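Long-range contact in titin (Homo sapiens, PDB 5JDD), which probably acts as a molecular spring of the muscle sarcomere, its tandem immunoglobulin domains here forming part of the elastic I-band region: residues A[174-186]-A[197-210]. Numbering follows the deposited sequence. Where two conformers were deposited one is given.
Sequences TVTPIMITSMLKD and FEVTVNYEGISYKW
A classic beta bulge sets two residues, Thr181 and Ser182, against Thr200 where the short edge strand 180-182 runs antiparallel to strand 195-201, as strands A and B do in an I-set immunoglobulin sandwich. Thr200 O takes two bonds from one face of its carbonyl plane, from Thr181 N at 2.8 Å and, more nearly linear at the hydrogen (171°), from Ser182 N. Thr200 N returns a bond to a lone pair of Ser182 O, while Thr200 OG1 is hydrogen-bonded to Thr231 OG1. Beyond the Ile180-Val201 pair the backbone bond from Asn202 N to Met179 O is weak, and the Asn202 side chain adds a second link: its OD1 accepts Met179 N at 2.9 Å, a straight bond whose donor stands above the amide plane. The first torsion of Asn202 (61°) holds CG between its own N and carbonyl carbon, within reach of the Met179 backbone. Leu184 turns inward, CG 3.5 Å from Val199 CG1 and CD2 at the edge of the Trp210 ring. Nearer the preceding domain, Ile178 CD1 packs 3.7 Å from Ile206 CG2. Tyr203 also touches Pro103 of that domain, and Ile178 N is hydrogen-bonded to Glu104 OE1 there. Water completes this end: one molecule joins Thr176 OG1 to Tyr203 OH, and a second donates to Pro177 O at 2.7 Å while hydrogen-bonded to the same phenol oxygen.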
ATOM      1  N   THR A 174      -7.722  -4.631  11.689  1.00  9.26           N
ATOM      2  CA  THR A 174      -8.310  -4.616  13.013  1.00 10.17           C
ATOM      3  C   THR A 174      -7.185  -4.509  14.038  1.00 11.04           C
ATOM      4  O   THR A 174      -6.364  -5.408  14.145  1.00 12.15           O
ATOM      5  CB  THR A 174      -9.107  -5.901  13.269  1.00 11.56           C
ATOM      6  OG1 THR A 174     -10.092  -6.068  12.233  1.00 16.57           O
ATOM      7  CG2 THR A 174      -9.784  -5.849  14.625  1.00 14.24           C
ATOM      8  N   VAL A 175      -7.132  -3.397  14.759  1.00  9.58           N
ATOM      9  CA  VAL A 175      -6.112  -3.189  15.782  1.00 10.58           C
ATOM     10  C   VAL A 175      -6.616  -3.736  17.117  1.00 10.96           C
ATOM     11  O   VAL A 175      -7.652  -3.305  17.624  1.00 16.40           O
ATOM     12  CB  VAL A 175      -5.748  -1.708  15.896  1.00 10.42           C
ATOM     13  CG1 VAL A 175      -4.664  -1.503  16.955  1.00 11.77           C
ATOM     14  CG2 VAL A 175      -5.262  -1.202  14.551  1.00 13.28           C
ATOM     15  N   THR A 176      -5.888  -4.701  17.665  1.00  8.83           N
ATOM     16  CA  THR A 176      -6.355  -5.458  18.821  1.00 10.79           C
ATOM     17  C   THR A 176      -5.751  -4.958  20.130  1.00  9.71           C
ATOM     18  O   THR A 176      -4.634  -4.427  20.153  1.00 10.14           O
ATOM     19  CB  THR A 176      -6.071  -6.960  18.634  1.00  9.82           C
ATOM     20  OG1 THR A 176      -4.683  -7.143  18.353  1.00 12.83           O
ATOM     21  CG2 THR A 176      -6.899  -7.523  17.482  1.00 13.24           C
ATOM     22  N   PRO A 177      -6.486  -5.109  21.234  1.00  8.83           N
ATOM     23  CA  PRO A 177      -6.062  -4.498  22.498  1.00  8.79           C
ATOM     24  C   PRO A 177      -4.978  -5.281  23.220  1.00  8.02           C
ATOM     25  O   PRO A 177      -5.048  -6.514  23.292  1.00 10.13           O
ATOM     26  CB  PRO A 177      -7.349  -4.500  23.332  1.00 10.09           C
ATOM     27  CG  PRO A 177      -8.128  -5.662  22.799  1.00  8.05           C
ATOM     28  CD  PRO A 177      -7.849  -5.668  21.315  1.00  9.66           C
ATOM     29  N   ILE A 178      -3.974  -4.583  23.741  1.00  8.01           N
ATOM     30  CA  ILE A 178      -3.025  -5.235  24.630  1.00  8.72           C
ATOM     31  C   ILE A 178      -3.739  -5.650  25.909  1.00 10.01           C
ATOM     32  O   ILE A 178      -4.573  -4.913  26.442  1.00 11.32           O
ATOM     33  CB  ILE A 178      -1.837  -4.319  24.950  1.00  7.51           C
ATOM     34  CG1 ILE A 178      -1.024  -4.095  23.673  1.00  8.73           C
ATOM     35  CG2 ILE A 178      -0.952  -4.928  26.070  1.00  9.77           C
ATOM     36  CD1 ILE A 178      -0.114  -2.907  23.741  1.00 10.29           C
ATOM     37  N   MET A 179      -3.444  -6.855  26.379  1.00  9.68           N
ATOM     38  CA  MET A 179      -3.976  -7.308  27.651  1.00  9.40           C
ATOM     39  C   MET A 179      -2.857  -7.665  28.598  1.00  9.78           C
ATOM     40  O   MET A 179      -1.806  -8.178  28.193  1.00 11.33           O
ATOM     41  CB  MET A 179      -4.923  -8.482  27.441  1.00 10.94           C
ATOM     42  CG  MET A 179      -6.081  -8.120  26.541  1.00 11.81           C
ATOM     43  SD  MET A 179      -7.317  -9.425  26.492  1.00 21.31           S
ATOM     44  CE  MET A 179      -8.518  -8.700  25.377  1.00 34.46           C
ATOM     45  N   ILE A 180      -3.082  -7.368  29.869  1.00 12.50           N
ATOM     46  CA  ILE A 180      -2.109  -7.687  30.892  1.00 11.60           C
ATOM     47  C   ILE A 180      -2.511  -9.016  31.529  1.00 10.19           C
ATOM     48  O   ILE A 180      -3.613  -9.170  32.076  1.00 16.64           O
ATOM     49  CB  ILE A 180      -1.990  -6.542  31.898  1.00 10.14           C
ATOM     50  CG1 ILE A 180      -1.330  -5.329  31.220  1.00 14.79           C
ATOM     51  CG2 ILE A 180      -1.158  -6.984  33.103  1.00 13.08           C
ATOM     52  CD1 ILE A 180      -1.454  -4.025  31.991  1.00 23.44           C
ATOM     53  N   THR A 181      -1.632 -10.002  31.389  1.00 10.44           N
ATOM     54  CA  THR A 181      -1.943 -11.352  31.832  1.00 11.63           C
ATOM     55  C   THR A 181      -1.411 -11.640  33.233  1.00 12.40           C
ATOM     56  O   THR A 181      -1.902 -12.541  33.912  1.00 16.70           O
ATOM     57  CB  THR A 181      -1.461 -12.399  30.821  1.00 13.73           C
ATOM     58  OG1 THR A 181      -0.031 -12.376  30.737  1.00 15.33           O
ATOM     59  CG2 THR A 181      -2.038 -12.094  29.442  1.00 15.90           C
ATOM     60  N   SER A 182      -0.403 -10.879  33.658  1.00 10.22           N
ATOM     61  CA  SER A 182       0.034 -10.891  35.050  1.00 11.50           C
ATOM     62  C   SER A 182       0.242  -9.454  35.477  1.00 10.35           C
ATOM     63  O   SER A 182       1.152  -8.779  34.988  1.00 11.26           O
ATOM     64  CB  SER A 182       1.336 -11.671  35.210  1.00 14.36           C
ATOM     65  OG  SER A 182       1.614 -11.886  36.584  1.00 20.87           O
ATOM     66  N   MET A 183      -0.603  -8.986  36.389  1.00 12.25           N
ATOM     67  CA  MET A 183      -0.577  -7.593  36.816  0.50 11.16           C
ATOM     68  C   MET A 183       0.536  -7.305  37.815  1.00 12.08           C
ATOM     69  O   MET A 183       1.110  -8.223  38.414  1.00 13.07           O
ATOM     70  CB  MET A 183      -1.920  -7.212  37.436  0.50 12.24           C
ATOM     71  CG  MET A 183      -3.060  -7.195  36.446  0.50 18.27           C
ATOM     72  SD  MET A 183      -4.666  -7.231  37.254  0.50 21.72           S
ATOM     73  CE  MET A 183      -5.741  -7.103  35.826  0.50 28.89           C
ATOM     74  N   LEU A 184       0.841  -6.021  37.990  1.00 10.79           N
ATOM     75  CA  LEU A 184       1.790  -5.589  39.015  1.00 10.47           C
ATOM     76  C   LEU A 184       1.272  -5.969  40.392  1.00  9.62           C
ATOM     77  O   LEU A 184       0.062  -5.916  40.660  1.00 13.94           O
ATOM     78  CB  LEU A 184       1.952  -4.069  38.992  1.00 11.90           C
ATOM     79  CG  LEU A 184       2.762  -3.465  37.854  1.00 13.28           C
ATOM     80  CD1 LEU A 184       2.802  -1.937  37.968  1.00 13.56           C
ATOM     81  CD2 LEU A 184       4.178  -4.033  37.870  1.00 14.29           C
ATOM     82  N   LYS A 185       2.189  -6.365  41.265  1.00 11.86           N
ATOM     83  CA  LYS A 185       1.866  -6.535  42.675  1.00 14.38           C
ATOM     84  C   LYS A 185       2.635  -5.529  43.511  1.00 14.44           C
ATOM     85  O   LYS A 185       3.731  -5.088  43.125  1.00 14.20           O
ATOM     86  CB  LYS A 185       2.184  -7.955  43.145  1.00 18.80           C
ATOM     87  CG  LYS A 185       3.634  -8.362  42.980  1.00 30.91           C
ATOM     88  CD  LYS A 185       3.838  -9.805  43.441  1.00 37.87           C
ATOM     89  CE  LYS A 185       5.276 -10.261  43.252  1.00 41.31           C
ATOM     90  NZ  LYS A 185       5.548 -11.473  44.081  1.00 49.30           N
ATOM     91  N   ASP A 186       2.057  -5.169  44.652  1.00 12.23           N
ATOM     92  CA  ASP A 186       2.730  -4.281  45.589  1.00 12.30           C
ATOM     93  C   ASP A 186       4.062  -4.885  45.995  1.00 13.80           C
ATOM     94  O   ASP A 186       4.220  -6.119  46.043  1.00 13.57           O
ATOM     95  CB  ASP A 186       1.910  -4.103  46.862  1.00 10.51           C
ATOM     96  CG  ASP A 186       0.710  -3.213  46.686  1.00 14.32           C
ATOM     97  OD1 ASP A 186       0.541  -2.577  45.625  1.00 14.04           O
ATOM     98  OD2 ASP A 186      -0.081  -3.145  47.649  1.00 21.30           O
ATOM     99  N   PHE A 197       9.579  -4.553  39.879  1.00  8.36           N
ATOM    100  CA  PHE A 197       8.188  -4.711  39.463  1.00  9.38           C
ATOM    101  C   PHE A 197       8.173  -5.488  38.154  1.00 11.24           C
ATOM    102  O   PHE A 197       9.063  -5.298  37.326  1.00 11.00           O
ATOM    103  CB  PHE A 197       7.538  -3.349  39.209  1.00 10.37           C
ATOM    104  CG  PHE A 197       7.127  -2.608  40.458  1.00  8.87           C
ATOM    105  CD1 PHE A 197       6.007  -3.005  41.177  1.00  9.75           C
ATOM    106  CD2 PHE A 197       7.840  -1.495  40.890  1.00  9.01           C
ATOM    107  CE1 PHE A 197       5.615  -2.323  42.318  1.00  9.82           C
ATOM    108  CE2 PHE A 197       7.456  -0.806  42.030  1.00 11.03           C
ATOM    109  CZ  PHE A 197       6.338  -1.215  42.740  1.00 11.45           C
ATOM    110  N   GLU A 198       7.181  -6.353  37.962  1.00 11.24           N
ATOM    111  CA  GLU A 198       7.060  -7.142  36.728  1.00 11.60           C
ATOM    112  C   GLU A 198       5.610  -7.246  36.266  1.00 10.40           C
ATOM    113  O   GLU A 198       4.707  -7.435  37.083  1.00 13.61           O
ATOM    114  CB  GLU A 198       7.596  -8.561  36.939  1.00 14.23           C
ATOM    115  CG  GLU A 198       9.030  -8.652  37.420  1.00 26.75           C
ATOM    116  CD  GLU A 198       9.481 -10.087  37.624  1.00 46.34           C
ATOM    117  OE1 GLU A 198       9.925 -10.715  36.639  1.00 55.29           O
ATOM    118  OE2 GLU A 198       9.386 -10.586  38.767  1.00 52.08           O
ATOM    119  N   VAL A 199       5.406  -7.107  34.956  1.00 10.06           N
ATOM    120  CA  VAL A 199       4.107  -7.370  34.344  0.61 10.03           C
ATOM    121  C   VAL A 199       4.303  -8.303  33.177  1.00 12.03           C
ATOM    122  O   VAL A 199       5.372  -8.342  32.574  1.00 12.97           O
ATOM    123  CB  VAL A 199       3.430  -6.114  33.760  0.61 19.08           C
ATOM    124  CG1 VAL A 199       2.893  -5.243  34.840  0.61 20.97           C
ATOM    125  CG2 VAL A 199       4.395  -5.345  32.871  0.61 16.39           C
ATOM    126  N   THR A 200       3.275  -9.080  32.871  1.00 10.11           N
ATOM    127  CA  THR A 200       3.306  -9.906  31.673  1.00 10.70           C
ATOM    128  C   THR A 200       2.150  -9.480  30.791  1.00  8.93           C
ATOM    129  O   THR A 200       1.051  -9.213  31.292  1.00 10.15           O
ATOM    130  CB  THR A 200       3.223 -11.405  32.001  1.00 11.45           C
ATOM    131  OG1 THR A 200       4.281 -11.741  32.910  1.00 14.71           O
ATOM    132  CG2 THR A 200       3.371 -12.235  30.730  1.00 13.58           C
ATOM    133  N   VAL A 201       2.413  -9.359  29.495  1.00 10.00           N
ATOM    134  CA  VAL A 201       1.385  -8.970  28.521  1.00 10.19           C
ATOM    135  C   VAL A 201       1.135 -10.101  27.531  1.00  9.21           C
ATOM    136  O   VAL A 201       1.848 -11.107  27.535  1.00 12.80           O
ATOM    137  CB  VAL A 201       1.765  -7.689  27.754  1.00  9.14           C
ATOM    138  CG1 VAL A 201       1.852  -6.498  28.712  1.00  9.47           C
ATOM    139  CG2 VAL A 201       3.091  -7.871  27.011  1.00  9.57           C
ATOM    140  N   ASN A 202       0.127  -9.944  26.677  1.00 10.69           N
ATOM    141  CA  ASN A 202      -0.228 -11.010  25.740  1.00  8.73           C
ATOM    142  C   ASN A 202       0.493 -11.000  24.387  1.00 12.04           C
ATOM    143  O   ASN A 202       0.437 -11.985  23.652  1.00 16.57           O
ATOM    144  CB  ASN A 202      -1.752 -11.075  25.538  1.00 11.86           C
ATOM    145  CG  ASN A 202      -2.343  -9.787  24.969  1.00  9.60           C
ATOM    146  OD1 ASN A 202      -1.744  -8.712  25.042  1.00 12.21           O
ATOM    147  ND2 ASN A 202      -3.550  -9.895  24.419  1.00 12.34           N
ATOM    148  N   TYR A 203       1.158  -9.897  24.050  1.00 10.82           N
ATOM    149  CA  TYR A 203       1.809  -9.771  22.749  1.00 10.74           C
ATOM    150  C   TYR A 203       3.254  -9.326  22.869  1.00  9.60           C
ATOM    151  O   TYR A 203       3.590  -8.465  23.685  1.00 12.26           O
ATOM    152  CB  TYR A 203       1.079  -8.753  21.867  1.00 11.96           C
ATOM    153  CG  TYR A 203      -0.363  -9.060  21.538  1.00  9.88           C
ATOM    154  CD1 TYR A 203      -0.706 -10.207  20.826  1.00 10.14           C
ATOM    155  CD2 TYR A 203      -1.373  -8.174  21.879  1.00 11.14           C
ATOM    156  CE1 TYR A 203      -2.034 -10.480  20.494  1.00 12.03           C
ATOM    157  CE2 TYR A 203      -2.699  -8.430  21.552  1.00 10.25           C
ATOM    158  CZ  TYR A 203      -3.026  -9.588  20.866  1.00 12.09           C
ATOM    159  OH  TYR A 203      -4.343  -9.848  20.537  1.00 15.23           O
ATOM    160  N   GLU A 204       4.104  -9.893  22.019  1.00 13.43           N
ATOM    161  CA  GLU A 204       5.495  -9.483  21.952  1.00 14.77           C
ATOM    162  C   GLU A 204       5.610  -8.220  21.107  1.00 12.56           C
ATOM    163  O   GLU A 204       4.807  -8.014  20.187  1.00 15.26           O
ATOM    164  CB  GLU A 204       6.320 -10.606  21.322  1.00 20.80           C
ATOM    165  CG  GLU A 204       7.811 -10.393  21.375  1.00 33.85           C
ATOM    166  CD  GLU A 204       8.580 -11.688  21.230  1.00 41.54           C
ATOM    167  OE1 GLU A 204       8.510 -12.302  20.143  1.00 34.06           O
ATOM    168  OE2 GLU A 204       9.251 -12.087  22.208  1.00 39.11           O
ATOM    169  N   GLY A 205       6.587  -7.374  21.428  1.00 13.12           N
ATOM    170  CA  GLY A 205       6.953  -6.271  20.555  1.00 15.73           C
ATOM    171  C   GLY A 205       6.119  -5.023  20.739  1.00 12.56           C
ATOM    172  O   GLY A 205       6.123  -4.132  19.896  1.00 13.47           O
ATOM    173  N   ILE A 206       5.399  -4.940  21.848  1.00 11.81           N
ATOM    174  CA  ILE A 206       4.584  -3.760  22.081  1.00 10.63           C
ATOM    175  C   ILE A 206       5.407  -2.631  22.695  1.00 11.97           C
ATOM    176  O   ILE A 206       6.487  -2.864  23.246  1.00 15.55           O
ATOM    177  CB  ILE A 206       3.334  -4.104  22.908  1.00 12.02           C
ATOM    178  CG1 ILE A 206       3.711  -4.869  24.173  1.00 18.29           C
ATOM    179  CG2 ILE A 206       2.414  -4.985  22.081  1.00 15.60           C
ATOM    180  CD1 ILE A 206       4.012  -4.002  25.362  1.00 18.01           C
ATOM    181  N   SER A 207       4.916  -1.408  22.556  1.00 11.30           N
ATOM    182  CA  SER A 207       5.555  -0.258  23.173  0.60 12.55           C
ATOM    183  C   SER A 207       4.927   0.004  24.532  1.00 12.25           C
ATOM    184  O   SER A 207       3.736  -0.258  24.749  1.00 13.67           O
ATOM    185  CB  SER A 207       5.427   0.979  22.287  0.60 14.68           C
ATOM    186  OG  SER A 207       6.152   0.801  21.082  0.60 15.93           O
ATOM    187  N   TYR A 208       5.722   0.528  25.449  1.00  9.65           N
ATOM    188  CA  TYR A 208       5.252   0.738  26.807  1.00  9.76           C
ATOM    189  C   TYR A 208       5.979   1.898  27.465  1.00  8.96           C
ATOM    190  O   TYR A 208       6.991   2.391  26.959  1.00 11.89           O
ATOM    191  CB  TYR A 208       5.497  -0.526  27.643  1.00 11.31           C
ATOM    192  CG  TYR A 208       6.973  -0.793  27.877  1.00 11.38           C
ATOM    193  CD1 TYR A 208       7.618  -0.270  28.991  1.00 13.42           C
ATOM    194  CD2 TYR A 208       7.724  -1.550  26.974  1.00 14.67           C
ATOM    195  CE1 TYR A 208       8.963  -0.489  29.205  1.00 15.01           C
ATOM    196  CE2 TYR A 208       9.081  -1.781  27.191  1.00 19.12           C
ATOM    197  CZ  TYR A 208       9.688  -1.246  28.311  1.00 21.38           C
ATOM    198  OH  TYR A 208      11.032  -1.437  28.577  1.00 24.05           O
ATOM    199  N   LYS A 209       5.468   2.303  28.623  1.00  9.89           N
ATOM    200  CA  LYS A 209       6.196   3.209  29.504  1.00  8.84           C
ATOM    201  C   LYS A 209       5.825   2.911  30.947  1.00 10.15           C
ATOM    202  O   LYS A 209       4.841   2.215  31.233  1.00 10.63           O
ATOM    203  CB  LYS A 209       5.898   4.671  29.176  1.00 12.81           C
ATOM    204  CG  LYS A 209       4.470   5.060  29.429  1.00 13.43           C
ATOM    205  CD  LYS A 209       4.155   6.417  28.809  1.00 20.41           C
ATOM    206  CE  LYS A 209       2.667   6.716  28.937  1.00 26.35           C
ATOM    207  NZ  LYS A 209       2.300   8.007  28.286  1.00 36.05           N
ATOM    208  N   TRP A 210       6.632   3.423  31.857  1.00  9.23           N
ATOM    209  CA  TRP A 210       6.352   3.310  33.279  1.00  7.41           C
ATOM    210  C   TRP A 210       6.189   4.690  33.870  1.00  7.19           C
ATOM    211  O   TRP A 210       6.903   5.628  33.481  1.00  9.82           O
ATOM    212  CB  TRP A 210       7.511   2.620  33.990  1.00  8.92           C
ATOM    213  CG  TRP A 210       7.705   1.168  33.637  1.00  7.19           C
ATOM    214  CD1 TRP A 210       8.374   0.664  32.550  1.00  8.50           C
ATOM    215  CD2 TRP A 210       7.254   0.034  34.390  1.00  8.22           C
ATOM    216  NE1 TRP A 210       8.354  -0.716  32.582  1.00 11.33           N
ATOM    217  CE2 TRP A 210       7.682  -1.123  33.707  1.00  9.97           C
ATOM    218  CE3 TRP A 210       6.533  -0.114  35.584  1.00  9.34           C
ATOM    219  CZ2 TRP A 210       7.405  -2.419  34.171  1.00 10.89           C
ATOM    220  CZ3 TRP A 210       6.260  -1.406  36.047  1.00 10.47           C
ATOM    221  CH2 TRP A 210       6.703  -2.537  35.343  1.00  9.77           C
TER
HETATM  222  O   HOH W   1      -4.271  -9.831  17.872  1.00 18.01           O
HETATM  223  O   HOH W   2      -6.058  -8.690  22.134  1.00 13.70           O
HETATM  224  O   HOH W   3       1.141 -13.590  28.400  1.00 22.28           O
HETATM  225  O   HOH W   4       3.248  -9.971  37.512  1.00 25.86           O
HETATM  226  O   HOH W   5       5.112  -6.733  40.214  1.00 25.16           O